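Long-range contact in PUA domain-containing protein (Thermoplasma acidophilum DSM 1728, PDB 1Q7H), which is of unknown function but carries a PUA domain, consistent with binding RNA and possibly with a role in translation initiation: residues P68-E80 and L89-I101. Sequence-based numbering, arbitrary orientation.
Sequences PSRNIVTVDEGAE and LFAPGIVSMDDSI
The carboxylate of Asp98 stands beside the amide of Asn71, their planes 78° apart, and bonds the Asn71 backbone instead: Asp98 OD2 accepts from Asn71 N (3.1 Å), which lies above the carboxylate plane. Asp98 OD1 accepts from Ser100 N, making an Asx turn, and Ser100 OG adds a second bond from the same face. Asn71 OD1 lies 3.6 Å above one face of the Arg70 guanidinium, shifted toward the rim, and a water bridging to Ser100 OG sits at the edge; beyond the pair, Arg70 NH1 binds Arg21 O and Asn71 ND2 binds Met106 O. With CG turned opposite its backbone N (chi1 -171°), Asp98 reaches from the turn after strand 94-97 to the backbone just before strand 72-75; an alanine here would probably leave Asn71 N, Ser100 N and Ser100 OG without this acceptor. Val73 packs apolar, CG2 on Ile101 CD1 (3.7 Å) and CG1 on Ile94 CD1 (3.9 Å), while Val75 CG1 meets Leu89 CD1 at 3.6 Å. Thr74 N donates to Ser96 O (2.8 Å, 170° at the hydrogen), whereas Thr74 O receives Val95 N at 2.7 Å and Ser96 N only weakly. Val95 and Ser96 thus both face Thr74: a classic beta bulge in the antiparallel pair 72-75 and 94-97, the latter an outermost strand of the PUA-domain sheet.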
loop_
_atom_site.group_PDB
_atom_site.type_symbol
_atom_site.label_atom_id
_atom_site.label_comp_id
_atom_site.label_asym_id
_atom_site.label_seq_id
_atom_site.Cartn_x
_atom_site.Cartn_y
_atom_site.Cartn_z
ATOM N N PRO A 68 1.803 -5.190 -6.927
ATOM C CA PRO A 68 2.544 -6.094 -6.051
ATOM C C PRO A 68 2.107 -7.488 -6.516
ATOM O O PRO A 68 1.096 -7.616 -7.215
ATOM C CB PRO A 68 1.986 -5.760 -4.662
ATOM C CG PRO A 68 0.586 -5.354 -4.963
ATOM C CD PRO A 68 0.805 -4.433 -6.153
ATOM N N SER A 69 2.841 -8.523 -6.132
ATOM C CA SER A 69 2.484 -9.880 -6.534
ATOM C C SER A 69 2.005 -10.717 -5.357
ATOM O O SER A 69 1.668 -11.882 -5.520
ATOM C CB SER A 69 3.669 -10.576 -7.202
ATOM O OG SER A 69 4.770 -10.662 -6.316
ATOM N N ARG A 70 1.991 -10.131 -4.167
ATOM C CA ARG A 70 1.520 -10.855 -2.992
ATOM C C ARG A 70 0.800 -9.913 -2.050
ATOM O O ARG A 70 0.878 -8.695 -2.199
ATOM C CB ARG A 70 2.692 -11.538 -2.262
ATOM C CG ARG A 70 3.861 -10.611 -1.911
ATOM C CD ARG A 70 5.083 -11.402 -1.420
ATOM N NE ARG A 70 4.899 -11.947 -0.075
ATOM C CZ ARG A 70 5.259 -11.336 1.056
ATOM N NH1 ARG A 70 5.838 -10.142 1.027
ATOM N NH2 ARG A 70 5.034 -11.923 2.224
ATOM N N ASN A 71 0.077 -10.503 -1.103
ATOM C CA ASN A 71 -0.665 -9.782 -0.080
ATOM C C ASN A 71 -1.762 -8.901 -0.627
ATOM O O ASN A 71 -2.056 -7.855 -0.067
ATOM C CB ASN A 71 0.295 -8.955 0.772
ATOM C CG ASN A 71 1.264 -9.826 1.555
ATOM O OD1 ASN A 71 1.366 -11.026 1.308
ATOM N ND2 ASN A 71 1.982 -9.225 2.496
ATOM N N ILE A 72 -2.377 -9.342 -1.714
ATOM C CA ILE A 72 -3.451 -8.586 -2.331
ATOM C C ILE A 72 -4.812 -8.977 -1.756
ATOM O O ILE A 72 -5.076 -10.147 -1.490
ATOM C CB ILE A 72 -3.470 -8.809 -3.850
ATOM C CG1 ILE A 72 -2.204 -8.240 -4.480
ATOM C CG2 ILE A 72 -4.677 -8.139 -4.463
ATOM C CD1 ILE A 72 -1.999 -8.714 -5.912
ATOM N N VAL A 73 -5.666 -7.980 -1.567
ATOM C CA VAL A 73 -7.006 -8.186 -1.039
ATOM C C VAL A 73 -7.974 -7.440 -1.936
ATOM O O VAL A 73 -7.817 -6.243 -2.168
ATOM C CB VAL A 73 -7.134 -7.627 0.392
ATOM C CG1 VAL A 73 -8.532 -7.852 0.917
ATOM C CG2 VAL A 73 -6.107 -8.292 1.297
ATOM N N THR A 74 -8.965 -8.154 -2.454
ATOM C CA THR A 74 -9.954 -7.554 -3.335
ATOM C C THR A 74 -11.264 -7.332 -2.594
ATOM O O THR A 74 -11.791 -8.247 -1.962
ATOM C CB THR A 74 -10.198 -8.450 -4.548
ATOM O OG1 THR A 74 -8.951 -8.672 -5.202
ATOM C CG2 THR A 74 -11.184 -7.792 -5.532
ATOM N N VAL A 75 -11.783 -6.110 -2.676
ATOM C CA VAL A 75 -13.026 -5.765 -2.001
ATOM C C VAL A 75 -14.147 -5.492 -2.998
ATOM O O VAL A 75 -13.887 -5.235 -4.177
ATOM C CB VAL A 75 -12.817 -4.548 -1.076
ATOM C CG1 VAL A 75 -11.675 -4.848 -0.089
ATOM C CG2 VAL A 75 -12.499 -3.308 -1.894
ATOM N N ASP A 76 -15.395 -5.552 -2.534
ATOM C CA ASP A 76 -16.513 -5.336 -3.435
ATOM C C ASP A 76 -16.855 -3.869 -3.623
ATOM O O ASP A 76 -16.269 -2.996 -3.003
ATOM C CB ASP A 76 -17.761 -6.137 -2.989
ATOM C CG ASP A 76 -18.300 -5.715 -1.619
ATOM O OD1 ASP A 76 -18.150 -4.546 -1.228
ATOM O OD2 ASP A 76 -18.902 -6.568 -0.932
ATOM N N GLU A 77 -17.813 -3.618 -4.501
ATOM C CA GLU A 77 -18.241 -2.274 -4.829
ATOM C C GLU A 77 -18.657 -1.466 -3.610
ATOM O O GLU A 77 -18.314 -0.293 -3.495
ATOM C CB GLU A 77 -19.402 -2.339 -5.821
ATOM C CG GLU A 77 -19.674 -1.026 -6.520
ATOM C CD GLU A 77 -20.876 -1.093 -7.446
ATOM O OE1 GLU A 77 -21.047 -0.156 -8.257
ATOM O OE2 GLU A 77 -21.649 -2.077 -7.356
ATOM N N GLY A 78 -19.394 -2.096 -2.698
ATOM C CA GLY A 78 -19.849 -1.398 -1.513
ATOM C C GLY A 78 -18.754 -0.936 -0.566
ATOM O O GLY A 78 -18.897 0.104 0.083
ATOM N N ALA A 79 -17.666 -1.698 -0.479
ATOM C CA ALA A 79 -16.564 -1.353 0.421
ATOM C C ALA A 79 -15.681 -0.223 -0.096
ATOM O O ALA A 79 -15.238 0.635 0.665
ATOM C CB ALA A 79 -15.702 -2.592 0.684
ATOM N N GLU A 80 -15.446 -0.227 -1.403
ATOM C CA GLU A 80 -14.579 0.740 -2.062
ATOM C C GLU A 80 -14.663 2.211 -1.653
ATOM O O GLU A 80 -13.656 2.804 -1.259
ATOM C CB GLU A 80 -14.757 0.614 -3.578
ATOM C CG GLU A 80 -13.674 1.302 -4.367
ATOM C CD GLU A 80 -13.693 0.924 -5.825
ATOM O OE1 GLU A 80 -13.935 -0.263 -6.130
ATOM O OE2 GLU A 80 -13.448 1.810 -6.665
ATOM N N LEU A 89 -11.198 -2.075 7.079
ATOM C CA LEU A 89 -11.756 -3.029 6.135
ATOM C C LEU A 89 -12.377 -4.201 6.888
ATOM O O LEU A 89 -11.698 -4.882 7.656
ATOM C CB LEU A 89 -10.655 -3.531 5.191
ATOM C CG LEU A 89 -10.996 -4.698 4.259
ATOM C CD1 LEU A 89 -12.184 -4.335 3.389
ATOM C CD2 LEU A 89 -9.774 -5.051 3.415
ATOM N N PHE A 90 -13.663 -4.436 6.659
ATOM C CA PHE A 90 -14.373 -5.519 7.323
ATOM C C PHE A 90 -14.548 -6.719 6.405
ATOM O O PHE A 90 -14.785 -6.571 5.211
ATOM C CB PHE A 90 -15.706 -4.987 7.842
ATOM C CG PHE A 90 -15.540 -3.941 8.915
ATOM C CD1 PHE A 90 -15.300 -4.313 10.229
ATOM C CD2 PHE A 90 -15.507 -2.590 8.590
ATOM C CE1 PHE A 90 -15.020 -3.356 11.209
ATOM C CE2 PHE A 90 -15.225 -1.624 9.564
ATOM C CZ PHE A 90 -14.980 -2.014 10.875
ATOM N N ALA A 91 -14.422 -7.911 6.979
ATOM C CA ALA A 91 -14.500 -9.162 6.233
ATOM C C ALA A 91 -15.640 -9.337 5.229
ATOM O O ALA A 91 -15.427 -9.880 4.147
ATOM C CB ALA A 91 -14.483 -10.340 7.206
ATOM N N PRO A 92 -16.862 -8.891 5.569
ATOM C CA PRO A 92 -18.000 -9.031 4.654
ATOM C C PRO A 92 -17.782 -8.376 3.295
ATOM O O PRO A 92 -18.419 -8.748 2.305
ATOM C CB PRO A 92 -19.142 -8.359 5.412
ATOM C CG PRO A 92 -18.756 -8.526 6.832
ATOM C CD PRO A 92 -17.283 -8.234 6.816
ATOM N N GLY A 93 -16.898 -7.391 3.240
ATOM C CA GLY A 93 -16.657 -6.714 1.975
ATOM C C GLY A 93 -15.495 -7.273 1.180
ATOM O O GLY A 93 -15.131 -6.730 0.134
ATOM N N ILE A 94 -14.899 -8.358 1.662
ATOM C CA ILE A 94 -13.774 -8.959 0.959
ATOM C C ILE A 94 -14.222 -10.042 -0.019
ATOM O O ILE A 94 -14.922 -10.983 0.349
ATOM C CB ILE A 94 -12.746 -9.542 1.955
ATOM C CG1 ILE A 94 -12.042 -8.391 2.686
ATOM C CG2 ILE A 94 -11.731 -10.421 1.220
ATOM C CD1 ILE A 94 -11.034 -8.839 3.725
ATOM N N VAL A 95 -13.818 -9.890 -1.274
ATOM C CA VAL A 95 -14.158 -10.839 -2.323
ATOM C C VAL A 95 -13.131 -11.977 -2.387
ATOM O O VAL A 95 -13.489 -13.149 -2.506
ATOM C CB VAL A 95 -14.218 -10.121 -3.686
ATOM C CG1 VAL A 95 -14.578 -11.103 -4.783
ATOM C CG2 VAL A 95 -15.229 -9.000 -3.627
ATOM N N SER A 96 -11.852 -11.630 -2.300
ATOM C CA SER A 96 -10.796 -12.633 -2.345
ATOM C C SER A 96 -9.521 -12.037 -1.789
ATOM O O SER A 96 -9.406 -10.829 -1.654
ATOM C CB SER A 96 -10.560 -13.094 -3.787
ATOM O OG SER A 96 -10.122 -12.003 -4.585
HETATM N N MSE A 97 -8.558 -12.884 -1.461
HETATM C CA MSE A 97 -7.304 -12.391 -0.933
HETATM C C MSE A 97 -6.249 -13.481 -0.989
HETATM O O MSE A 97 -6.568 -14.663 -1.147
HETATM C CB MSE A 97 -7.498 -11.904 0.511
HETATM C CG MSE A 97 -7.752 -13.017 1.523
HETATM SE SE MSE A 97 -8.462 -12.439 3.261
HETATM C CE MSE A 97 -6.940 -11.480 3.985
ATOM N N ASP A 98 -4.989 -13.066 -0.890
ATOM C CA ASP A 98 -3.853 -13.979 -0.889
ATOM C C ASP A 98 -4.049 -14.903 0.324
ATOM O O ASP A 98 -4.168 -14.425 1.445
ATOM C CB ASP A 98 -2.569 -13.163 -0.731
ATOM C CG ASP A 98 -1.316 -13.988 -0.924
ATOM O OD1 ASP A 98 -1.241 -15.127 -0.407
ATOM O OD2 ASP A 98 -0.393 -13.482 -1.586
ATOM N N ASP A 99 -4.088 -16.218 0.125
ATOM C CA ASP A 99 -4.304 -17.088 1.278
ATOM C C ASP A 99 -3.107 -17.218 2.199
ATOM O O ASP A 99 -3.173 -17.915 3.202
ATOM C CB ASP A 99 -4.805 -18.483 0.865
ATOM C CG ASP A 99 -3.866 -19.200 -0.087
ATOM O OD1 ASP A 99 -2.633 -19.095 0.081
ATOM O OD2 ASP A 99 -4.370 -19.893 -0.999
ATOM N N SER A 100 -2.019 -16.525 1.887
ATOM C CA SER A 100 -0.854 -16.607 2.744
ATOM C C SER A 100 -0.808 -15.429 3.717
ATOM O O SER A 100 0.088 -15.342 4.541
ATOM C CB SER A 100 0.426 -16.667 1.909
ATOM O OG SER A 100 0.717 -15.421 1.319
ATOM N N ILE A 101 -1.794 -14.538 3.634
ATOM C CA ILE A 101 -1.846 -13.380 4.521
ATOM C C ILE A 101 -2.091 -13.762 5.982
ATOM O O ILE A 101 -2.975 -14.557 6.304
ATOM C CB ILE A 101 -2.935 -12.358 4.059
ATOM C CG1 ILE A 101 -2.471 -11.624 2.798
ATOM C CG2 ILE A 101 -3.195 -11.333 5.141
ATOM C CD1 ILE A 101 -3.599 -10.916 2.044
HETATM O O HOH W 1 2.318 -13.347 2.593
HETATM O O HOH W 2 3.344 -14.374 0.222
HETATM O O HOH W 3 -1.624 -11.823 -3.775
HETATM O O HOH W 4 -7.398 -11.032 -4.236
HETATM O O HOH W 5 -18.246 -9.600 -0.711
#